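Local coordinates for protein superoxide dismutase [Fe] (Sulfolobus solfataricus, PDB 1WB7) that catalyses the disproportionation of superoxide radicals to hydrogen peroxide and dioxygen at a single iron ion in each subunit of a homotetramer, at residues K82-A85 against L86-N90; K120-F123 against T124-N128; V194-W197 against D198-E201. The protein carries 1 engineered substitution. One frame throughout, in Å; residues are numbered along the deposited sequence.

Overall arrangement
Along the chain the three contacts follow one another. Contact 1 lies near the end of helix 67-89 in the alpha-hairpin domain and carries the iron ligand His-84. Contact 2, on helix 116-128, and contact 3, where the loop after helix 184-191 turns into helix 197-205, belong to the C-terminal domain. Centres of contacts 1 and 3 are about 12 Å apart, and they touch: Asn-90 O and Asn-196 N, 2.7 Å apart, make a probable hydrogen bond joining the end of the metal-bearing helix to the loop that precedes helix 197-205. Contact 2 stands apart, its centre about 19 Å from that of contact 1 and about 17 Å from that of contact 3, packed on the three-stranded antiparallel sheet.

Contact 1. Residues K82-A85 against L86-N90; sequences KLHA and LYWEN. With FE (Fe (III) ion), chain C.
His-84 and Trp-88 meet one helical turn apart: CB of His-84 lies 4.0 Å from NE1 of Trp-88, while CZ2 of the indole comes to the edge of the imidazole, near its plane. NE2 of that imidazole binds the iron(III) ion at 2.1 Å. The oxygen of a water lies 2.4 Å from the iron, and His-33, Asp-170 and His-174 complete the site. Behind the ligand, ND1 of His-84 gives its hydrogen bond to Gly-80 O, one turn earlier, which fixes the rotation of the ring. The backbone joins in as well. Trp-88 N donates to His-84 O at 2.9 Å with a nearly straight N-H...O angle of 164°, and the same oxygen lies over one face of the indole, toward its rim. The indole doubles back over that carbonyl because its CG stands beside the backbone N (chi1 -54°); NE1 is taken by His-38 ND1. Tyr-87 CD2 approaches this face too, and the Tyr-87 hydroxyl bonds to that of Tyr-187. Lys-82 makes salt bridges to Glu-143 and Asp-141 of the second subunit. Around the helix, Leu-83 CD2 and Leu-86 CD1 make a loose apolar pair at 4.4 Å. These leucines rest on Ile-168 and Ile-165 of strand 165-170, and Trp-88 leans on Ile-30 of helix 27-57, the other arm of the hairpin.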
loop_
_atom_site.group_PDB
_atom_site.type_symbol
_atom_site.label_atom_id
_atom_site.label_comp_id
_atom_site.label_asym_id
_atom_site.label_seq_id
_atom_site.Cartn_x
_atom_site.Cartn_y
_atom_site.Cartn_z
ATOM N N LYS A 82 7.537 -0.288 -17.727
ATOM C CA LYS A 82 6.355 -0.379 -18.573
ATOM C C LYS A 82 5.527 0.900 -18.615
ATOM O O LYS A 82 5.146 1.356 -19.694
ATOM C CB LYS A 82 5.477 -1.555 -18.133
ATOM C CG LYS A 82 6.099 -2.912 -18.415
ATOM C CD LYS A 82 5.188 -4.050 -17.963
ATOM C CE LYS A 82 5.751 -5.416 -18.358
ATOM N NZ LYS A 82 5.780 -5.638 -19.847
ATOM N N LEU A 83 5.253 1.485 -17.454
ATOM C CA LEU A 83 4.457 2.705 -17.403
ATOM C C LEU A 83 5.132 3.897 -18.083
ATOM O O LEU A 83 4.467 4.691 -18.746
ATOM C CB LEU A 83 4.109 3.046 -15.951
ATOM C CG LEU A 83 3.211 2.014 -15.260
ATOM C CD1 LEU A 83 2.867 2.494 -13.856
ATOM C CD2 LEU A 83 1.942 1.800 -16.085
ATOM N N HIS A 84 6.445 4.032 -17.931
ATOM C CA HIS A 84 7.125 5.135 -18.589
ATOM C C HIS A 84 7.113 4.913 -20.100
ATOM O O HIS A 84 6.948 5.859 -20.873
ATOM C CB HIS A 84 8.561 5.285 -18.070
ATOM C CG HIS A 84 8.644 5.975 -16.743
ATOM N ND1 HIS A 84 8.416 5.329 -15.551
ATOM C CD2 HIS A 84 8.890 7.270 -16.427
ATOM C CE1 HIS A 84 8.517 6.193 -14.555
ATOM N NE2 HIS A 84 8.803 7.380 -15.059
ATOM N N ALA A 85 7.266 3.659 -20.517
ATOM C CA ALA A 85 7.254 3.329 -21.938
ATOM C C ALA A 85 5.899 3.712 -22.528
ATOM O O ALA A 85 5.814 4.167 -23.664
ATOM C CB ALA A 85 7.514 1.837 -22.138
ATOM N N LEU A 86 4.836 3.513 -21.758
ATOM C CA LEU A 86 3.505 3.872 -22.223
ATOM C C LEU A 86 3.377 5.388 -22.229
ATOM O O LEU A 86 2.798 5.979 -23.139
ATOM C CB LEU A 86 2.435 3.281 -21.304
ATOM C CG LEU A 86 2.214 1.772 -21.342
ATOM C CD1 LEU A 86 1.130 1.417 -20.354
ATOM C CD2 LEU A 86 1.824 1.329 -22.757
ATOM N N TYR A 87 3.933 6.009 -21.195
ATOM C CA TYR A 87 3.894 7.454 -21.030
ATOM C C TYR A 87 4.479 8.201 -22.227
ATOM O O TYR A 87 3.850 9.121 -22.748
ATOM C CB TYR A 87 4.646 7.812 -19.750
ATOM C CG TYR A 87 4.683 9.284 -19.408
ATOM C CD1 TYR A 87 3.507 10.010 -19.209
ATOM C CD2 TYR A 87 5.904 9.932 -19.217
ATOM C CE1 TYR A 87 3.552 11.348 -18.818
ATOM C CE2 TYR A 87 5.959 11.264 -18.828
ATOM C CZ TYR A 87 4.785 11.965 -18.628
ATOM O OH TYR A 87 4.854 13.271 -18.211
ATOM N N TRP A 88 5.677 7.807 -22.662
ATOM C CA TRP A 88 6.337 8.457 -23.798
ATOM C C TRP A 88 5.499 8.355 -25.068
ATOM O O TRP A 88 5.340 9.335 -25.793
ATOM C CB TRP A 88 7.704 7.823 -24.080
ATOM C CG TRP A 88 8.620 7.778 -22.915
ATOM C CD1 TRP A 88 9.346 6.701 -22.493
ATOM C CD2 TRP A 88 8.897 8.838 -21.993
ATOM N NE1 TRP A 88 10.053 7.023 -21.362
ATOM C CE2 TRP A 88 9.795 8.328 -21.032
ATOM C CE3 TRP A 88 8.470 10.169 -21.882
ATOM C CZ2 TRP A 88 10.277 9.103 -19.967
ATOM C CZ3 TRP A 88 8.950 10.941 -20.821
ATOM C CH2 TRP A 88 9.842 10.404 -19.881
ATOM N N GLU A 89 4.976 7.158 -25.334
ATOM C CA GLU A 89 4.168 6.917 -26.523
ATOM C C GLU A 89 2.782 7.543 -26.424
ATOM O O GLU A 89 2.095 7.705 -27.430
ATOM C CB GLU A 89 4.014 5.414 -26.766
ATOM C CG GLU A 89 5.291 4.667 -27.111
ATOM C CD GLU A 89 5.912 5.112 -28.429
ATOM O OE1 GLU A 89 5.160 5.514 -29.350
ATOM O OE2 GLU A 89 7.158 5.043 -28.550
ATOM N N ASN A 90 2.368 7.896 -25.213
ATOM C CA ASN A 90 1.047 8.487 -25.025
ATOM C C ASN A 90 1.079 9.994 -25.233
ATOM O O ASN A 90 0.053 10.668 -25.116
ATOM C CB ASN A 90 0.518 8.172 -23.623
ATOM C CG ASN A 90 -0.988 8.288 -23.535
ATOM O OD1 ASN A 90 -1.530 8.837 -22.573
ATOM N ND2 ASN A 90 -1.679 7.759 -24.544
HETATM FE FE FE C . 8.226 9.246 -14.210
HETATM O O HOH W 1 7.195 8.052 -12.431
#

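Contact 2. Residues K120-F123 against T124-N128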
loop_
_atom_site.group_PDB
_atom_site.type_symbol
_atom_site.label_atom_id
_atom_site.label_comp_id
_atom_site.label_asym_id
_atom_site.label_seq_id
_atom_site.Cartn_x
_atom_site.Cartn_y
_atom_site.Cartn_z
ATOM N N LYS A 120 -12.652 15.318 -19.535
ATOM C CA LYS A 120 -11.442 16.044 -19.167
ATOM C C LYS A 120 -11.528 16.543 -17.734
ATOM O O LYS A 120 -10.568 16.431 -16.978
ATOM C CB LYS A 120 -11.227 17.239 -20.093
ATOM C CG LYS A 120 -10.032 17.110 -21.009
ATOM C CD LYS A 120 -9.768 18.414 -21.761
ATOM C CE LYS A 120 -9.313 19.516 -20.815
ATOM N NZ LYS A 120 -8.991 20.784 -21.542
ATOM N N GLN A 121 -12.681 17.101 -17.375
ATOM C CA GLN A 121 -12.901 17.620 -16.029
ATOM C C GLN A 121 -12.762 16.535 -14.975
ATOM O O GLN A 121 -12.024 16.691 -14.003
ATOM C CB GLN A 121 -14.300 18.224 -15.902
ATOM C CG GLN A 121 -14.531 19.490 -16.682
ATOM C CD GLN A 121 -15.871 20.104 -16.343
ATOM O OE1 GLN A 121 -16.907 19.456 -16.454
ATOM N NE2 GLN A 121 -15.854 21.361 -15.914
ATOM N N VAL A 122 -13.487 15.439 -15.167
ATOM C CA VAL A 122 -13.458 14.330 -14.223
ATOM C C VAL A 122 -12.068 13.713 -14.106
ATOM O O VAL A 122 -11.638 13.358 -13.008
ATOM C CB VAL A 122 -14.476 13.241 -14.621
ATOM C CG1 VAL A 122 -14.380 12.052 -13.676
ATOM C CG2 VAL A 122 -15.880 13.827 -14.590
ATOM N N PHE A 123 -11.363 13.599 -15.227
ATOM C CA PHE A 123 -10.024 13.016 -15.216
ATOM C C PHE A 123 -9.052 13.929 -14.481
ATOM O O PHE A 123 -8.240 13.477 -13.680
ATOM C CB PHE A 123 -9.508 12.800 -16.642
ATOM C CG PHE A 123 -8.287 11.927 -16.713
ATOM C CD1 PHE A 123 -8.402 10.539 -16.655
ATOM C CD2 PHE A 123 -7.019 12.488 -16.798
ATOM C CE1 PHE A 123 -7.274 9.725 -16.680
ATOM C CE2 PHE A 123 -5.882 11.685 -16.822
ATOM C CZ PHE A 123 -6.008 10.298 -16.762
ATOM N N THR A 124 -9.134 15.216 -14.781
ATOM C CA THR A 124 -8.267 16.203 -14.163
ATOM C C THR A 124 -8.518 16.218 -12.657
ATOM O O THR A 124 -7.584 16.247 -11.856
ATOM C CB THR A 124 -8.532 17.594 -14.773
ATOM O OG1 THR A 124 -8.196 17.561 -16.165
ATOM C CG2 THR A 124 -7.701 18.669 -14.084
ATOM N N GLU A 125 -9.789 16.167 -12.282
ATOM C CA GLU A 125 -10.184 16.170 -10.880
ATOM C C GLU A 125 -9.638 14.936 -10.168
ATOM O O GLU A 125 -9.108 15.025 -9.056
ATOM C CB GLU A 125 -11.711 16.181 -10.785
ATOM C CG GLU A 125 -12.263 16.198 -9.376
ATOM C CD GLU A 125 -13.763 15.943 -9.346
ATOM O OE1 GLU A 125 -14.422 16.120 -10.394
ATOM O OE2 GLU A 125 -14.282 15.576 -8.274
ATOM N N THR A 126 -9.764 13.784 -10.817
ATOM C CA THR A 126 -9.301 12.535 -10.238
ATOM C C THR A 126 -7.779 12.510 -10.154
ATOM O O THR A 126 -7.215 12.058 -9.159
ATOM C CB THR A 126 -9.814 11.333 -11.054
ATOM O OG1 THR A 126 -11.247 11.370 -11.094
ATOM C CG2 THR A 126 -9.385 10.027 -10.415
ATOM N N ALA A 127 -7.115 13.016 -11.189
ATOM C CA ALA A 127 -5.660 13.053 -11.195
ATOM C C ALA A 127 -5.135 13.926 -10.052
ATOM O O ALA A 127 -4.179 13.559 -9.376
ATOM C CB ALA A 127 -5.153 13.585 -12.530
ATOM N N ASN A 128 -5.763 15.078 -9.833
ATOM C CA ASN A 128 -5.321 15.977 -8.776
ATOM C C ASN A 128 -5.627 15.473 -7.373
ATOM O O ASN A 128 -5.018 15.928 -6.411
ATOM C CB ASN A 128 -5.929 17.373 -8.955
ATOM C CG ASN A 128 -5.366 18.106 -10.160
ATOM O OD1 ASN A 128 -4.168 18.053 -10.426
ATOM N ND2 ASN A 128 -6.229 18.806 -10.885
#
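Thr-124 turns back on Lys-120 and grips its carbonyl oxygen twice: the backbone N donates to Lys-120 O at 2.9 Å and the hydroxyl OG1 at 2.8 Å, from opposite faces of the carbonyl plane. The hydroxyl gets there because it lies beside its own backbone N (chi1 -63°), pointing back along the helix. OG1 is also hydrogen-bonded to Trp-192 NE1, whose indole meets the Lys-120 side chain in a cation-pi contact. Two residues on, Thr-126 repeats the pattern, its OG1 donating at 2.8 Å and its N at 2.9 Å to Val-122 O, again from the two faces. Both threonines thus return a side-chain hydroxyl to the i-4 carbonyl, in helix 116-128 of the C-terminal domain, which packs on the antiparallel sheet. Val-122 and Thr-126 lie side by side, pointing the same way, and both touch Ile-149 of strand 147-153. Plain helical bonds run from Glu-125 N to Gln-121 O, Ala-127 N to Phe-123 O at 2.8 Å, and Asn-128 N to Thr-124 O at 3.0 Å; Thr-126 O accepts from Ser-129 OG. Phe-123 and Ala-127 rest on Ala-136 of strand 134-140. At the polar ends, Gln-121 OE1 accepts from Arg-118, and Glu-125 OE2 bonds to Tyr-65 OH of the second subunit.

Contact 3. Residues V194-W197 against D198-E201; sequences VVNW and DAAE
Asn-196 is the N-cap of helix 197-205: its side chain takes Ala-199 N, and its carbonyl begins the helical bonds with Ala-200 N. Among the hydrogen bonds, OD1 of Asn-196 accepts from Ala-199 N at 3.0 Å, straight at the donor (161°) although the N-H comes from above the amide plane, 57° out of it, instead of along a lone pair. With CG anti to the backbone N (chi1 -164°), the amide swings forward over the turn, and CB of Ala-199 tucks against it, 3.4 Å from CG of Asn-196. Asn-196 O, meanwhile, accepts from Ala-200 N at 3.0 Å in the carbonyl plane, Trp-197 O takes Glu-201 N at 2.9 Å, and Glu-201 OE2 bonds to Gly-102 N. With an alanine here in place of Asn-196 the amide is gone, which is likely to leave Ala-199 N without its capping acceptor and a gap beside the Ala-199 methyl. Apolar packing comes next. CB of Ala-200 sits 4.2 Å from CE3 of Trp-197, and Val-195 CG1 lies over the centre of one face of that indole, 3.5 Å above its plane. Leu-105 of helix 103-113 touches both Trp-197 and Ala-200. The chemistry is thus divided: Asn-196 OD1 satisfies an N-H that precedes the first regular helical bond, while buried Trp-197 packs against Val-195, Leu-105 and Phe-116.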
loop_
_atom_site.group_PDB
_atom_site.type_symbol
_atom_site.label_atom_id
_atom_site.label_comp_id
_atom_site.label_asym_id
_atom_site.label_seq_id
_atom_site.Cartn_x
_atom_site.Cartn_y
_atom_site.Cartn_z
ATOM N N VAL A 194 -0.335 17.774 -24.963
ATOM C CA VAL A 194 0.573 16.867 -25.660
ATOM C C VAL A 194 0.099 15.419 -25.678
ATOM O O VAL A 194 0.860 14.522 -26.033
ATOM C CB VAL A 194 2.003 16.921 -25.061
ATOM C CG1 VAL A 194 2.591 18.303 -25.270
ATOM C CG2 VAL A 194 1.975 16.578 -23.584
ATOM N N VAL A 195 -1.156 15.188 -25.305
ATOM C CA VAL A 195 -1.699 13.834 -25.303
ATOM C C VAL A 195 -1.783 13.320 -26.738
ATOM O O VAL A 195 -2.306 14.000 -27.619
ATOM C CB VAL A 195 -3.107 13.794 -24.678
ATOM C CG1 VAL A 195 -3.724 12.417 -24.875
ATOM C CG2 VAL A 195 -3.024 14.126 -23.195
ATOM N N ASN A 196 -1.265 12.118 -26.965
ATOM C CA ASN A 196 -1.282 11.524 -28.290
ATOM C C ASN A 196 -2.602 10.787 -28.510
ATOM O O ASN A 196 -2.672 9.557 -28.415
ATOM C CB ASN A 196 -0.114 10.552 -28.448
ATOM C CG ASN A 196 0.158 10.200 -29.904
ATOM O OD1 ASN A 196 -0.750 10.204 -30.737
ATOM N ND2 ASN A 196 1.413 9.880 -30.211
ATOM N N TRP A 197 -3.649 11.551 -28.804
ATOM C CA TRP A 197 -4.971 10.983 -29.030
ATOM C C TRP A 197 -5.036 9.972 -30.160
ATOM O O TRP A 197 -5.806 9.021 -30.084
ATOM C CB TRP A 197 -5.980 12.099 -29.274
ATOM C CG TRP A 197 -6.279 12.845 -28.027
ATOM C CD1 TRP A 197 -6.039 14.163 -27.777
ATOM C CD2 TRP A 197 -6.835 12.299 -26.825
ATOM N NE1 TRP A 197 -6.407 14.473 -26.490
ATOM C CE2 TRP A 197 -6.898 13.346 -25.883
ATOM C CE3 TRP A 197 -7.284 11.023 -26.453
ATOM C CZ2 TRP A 197 -7.392 13.160 -24.589
ATOM C CZ3 TRP A 197 -7.777 10.839 -25.163
ATOM C CH2 TRP A 197 -7.826 11.904 -24.248
ATOM N N ASP A 198 -4.238 10.171 -31.206
ATOM C CA ASP A 198 -4.229 9.236 -32.331
ATOM C C ASP A 198 -3.700 7.880 -31.877
ATOM O O ASP A 198 -4.277 6.839 -32.202
ATOM C CB ASP A 198 -3.363 9.775 -33.478
ATOM C CG ASP A 198 -4.017 10.932 -34.215
ATOM O OD1 ASP A 198 -3.356 11.521 -35.100
ATOM O OD2 ASP A 198 -5.191 11.253 -33.920
ATOM N N ALA A 199 -2.599 7.884 -31.129
ATOM C CA ALA A 199 -2.035 6.630 -30.638
ATOM C C ALA A 199 -3.073 5.966 -29.739
ATOM O O ALA A 199 -3.263 4.752 -29.788
ATOM C CB ALA A 199 -0.745 6.891 -29.859
ATOM N N ALA A 200 -3.755 6.776 -28.933
ATOM C CA ALA A 200 -4.782 6.264 -28.033
ATOM C C ALA A 200 -5.897 5.566 -28.814
ATOM O O ALA A 200 -6.303 4.458 -28.467
ATOM C CB ALA A 200 -5.363 7.399 -27.198
ATOM N N GLU A 201 -6.387 6.219 -29.867
ATOM C CA GLU A 201 -7.454 5.650 -30.694
ATOM C C GLU A 201 -6.967 4.361 -31.338
ATOM O O GLU A 201 -7.710 3.381 -31.448
ATOM C CB GLU A 201 -7.866 6.631 -31.799
ATOM C CG GLU A 201 -8.676 7.823 -31.326
ATOM C CD GLU A 201 -9.265 8.607 -32.488
ATOM O OE1 GLU A 201 -9.908 7.981 -33.358
ATOM O OE2 GLU A 201 -9.088 9.845 -32.531
#